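Local coordinates for protein DJ-1 homolog D (Arabidopsis thaliana, PDB 4OGG), which belongs to the DJ-1/PfpI family and carries two DJ-1-like domains in one chain, each built round a sheet flanked by helices, at residues Ala48-Asp51 / Thr57-Glu60. Sequence-based numbering, arbitrary orientation.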
loop_
_atom_site.group_PDB
_atom_site.type_symbol
_atom_site.label_atom_id
_atom_site.label_comp_id
_atom_site.label_asym_id
_atom_site.label_seq_id
_atom_site.Cartn_x
_atom_site.Cartn_y
_atom_site.Cartn_z
ATOM N N ALA C 48 -1.227 -1.872 14.044
ATOM C CA ALA C 48 -0.620 -0.759 13.328
ATOM C C ALA C 48 0.892 -0.810 13.461
ATOM O O ALA C 48 1.423 -1.197 14.504
ATOM C CB ALA C 48 -1.136 0.564 13.883
ATOM N N VAL C 49 1.576 -0.438 12.387
ATOM C CA VAL C 49 3.032 -0.367 12.386
ATOM C C VAL C 49 3.311 1.127 12.465
ATOM O O VAL C 49 2.976 1.868 11.541
ATOM C CB VAL C 49 3.643 -0.915 11.071
ATOM C CG1 VAL C 49 5.140 -0.596 11.021
ATOM C CG2 VAL C 49 3.429 -2.418 10.973
ATOM N N HIS C 50 3.874 1.576 13.580
ATOM C CA HIS C 50 4.199 2.986 13.748
ATOM C C HIS C 50 5.704 3.126 13.680
ATOM O O HIS C 50 6.425 2.770 14.613
ATOM C CB HIS C 50 3.647 3.509 15.074
ATOM C CG HIS C 50 2.165 3.729 15.051
ATOM N ND1 HIS C 50 1.451 4.148 16.154
ATOM C CD2 HIS C 50 1.269 3.622 14.041
ATOM C CE1 HIS C 50 0.180 4.293 15.822
ATOM N NE2 HIS C 50 0.043 3.980 14.546
ATOM N N ASP C 51 6.166 3.637 12.545
ATOM C CA ASP C 51 7.584 3.796 12.290
ATOM C C ASP C 51 8.003 5.258 12.332
ATOM O O ASP C 51 7.246 6.145 11.936
ATOM C CB ASP C 51 7.916 3.203 10.920
ATOM C CG ASP C 51 9.278 2.551 10.879
ATOM O OD1 ASP C 51 9.697 2.124 9.783
ATOM O OD2 ASP C 51 9.925 2.459 11.941
ATOM N N THR C 57 6.089 13.347 12.693
ATOM C CA THR C 57 5.452 12.363 13.556
ATOM C C THR C 57 5.554 11.006 12.856
ATOM O O THR C 57 6.026 10.929 11.720
ATOM C CB THR C 57 3.973 12.728 13.834
ATOM O OG1 THR C 57 3.441 11.839 14.823
ATOM C CG2 THR C 57 3.143 12.638 12.564
ATOM N N TYR C 58 5.130 9.939 13.528
ATOM C CA TYR C 58 5.217 8.603 12.946
ATOM C C TYR C 58 4.287 8.347 11.765
ATOM O O TYR C 58 3.241 8.981 11.614
ATOM C CB TYR C 58 4.953 7.537 14.015
ATOM C CG TYR C 58 3.642 7.723 14.741
ATOM C CD1 TYR C 58 3.548 8.571 15.848
ATOM C CD2 TYR C 58 2.487 7.078 14.305
ATOM C CE1 TYR C 58 2.336 8.774 16.503
ATOM C CE2 TYR C 58 1.265 7.275 14.950
ATOM C CZ TYR C 58 1.198 8.126 16.048
ATOM O OH TYR C 58 -0.004 8.335 16.681
ATOM N N PHE C 59 4.691 7.392 10.934
ATOM C CA PHE C 59 3.924 6.978 9.767
ATOM C C PHE C 59 3.231 5.682 10.171
ATOM O O PHE C 59 3.738 4.959 11.029
ATOM C CB PHE C 59 4.868 6.703 8.596
ATOM C CG PHE C 59 4.197 6.076 7.406
ATOM C CD1 PHE C 59 3.277 6.793 6.651
ATOM C CD2 PHE C 59 4.489 4.766 7.041
ATOM C CE1 PHE C 59 2.655 6.215 5.544
ATOM C CE2 PHE C 59 3.871 4.179 5.937
ATOM C CZ PHE C 59 2.954 4.905 5.189
ATOM N N GLU C 60 2.081 5.387 9.574
ATOM C CA GLU C 60 1.374 4.151 9.900
ATOM C C GLU C 60 0.987 3.299 8.696
ATOM O O GLU C 60 0.564 3.811 7.662
ATOM C CB GLU C 60 0.101 4.429 10.711
ATOM C CG GLU C 60 -0.717 3.146 10.998
ATOM C CD GLU C 60 -2.029 3.409 11.720
ATOM O OE1 GLU C 60 -1.997 4.007 12.814
ATOM O OE2 GLU C 60 -3.097 3.016 11.193
#
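H50 meets two residues of 57-60: the ring of Y58 over one face and the carboxylate of E60 at its edge. H50 and E60 run side by side in the same direction, and NE2 of H50 donates to OE1 of E60 across 2.7 Å in a nearly straight bond (165° at the hydrogen). OE1 lies almost exactly in the imidazole plane but accepts the hydrogen bond on its anti side, somewhat out of the carboxylate plane. E60 gets there with CG anti to the backbone N (chi1 176°) and an extended chain, which also brings its CD to 3.7 Å from CB of A48. Its OE2 forms a salt bridge with R89, so both carboxylate oxygens are engaged.

Y58 also points the same way as H50, and its CE2 rides over the centre of the imidazole, 3.3 Å from H50 CE1; the rings are inclined by 32°, a close but oblique overlap. Y58 OH is hydrogen-bonded to E285 of the second subunit, tying this ring to the subunit interface. The framework is the antiparallel β-hairpin of strands 44-51 and 59-62, part of the N-terminal DJ-1/PfpI domain. H50 faces E60 in a non-hydrogen-bonded pair, while D51 and F59 form the hydrogen-bonded pair: D51 N to F59 O at 3.2 Å, F59 N to D51 O at 3.0 Å. Beyond this pair, on the H50/E60 side, CA of E60 directs its hydrogen at V49 O, 3.2 Å away.

D51 and F59 put their side chains on the sheet face away from H50, and OD1 of D51 is hydrogen-bonded to the backbone N of T258. The other imidazole nitrogen, ND1, is hydrogen-bonded to the S-[(R)-carboxy(hydroxy)methyl]-L-cysteine at position 118, which fixes the ring's rotation.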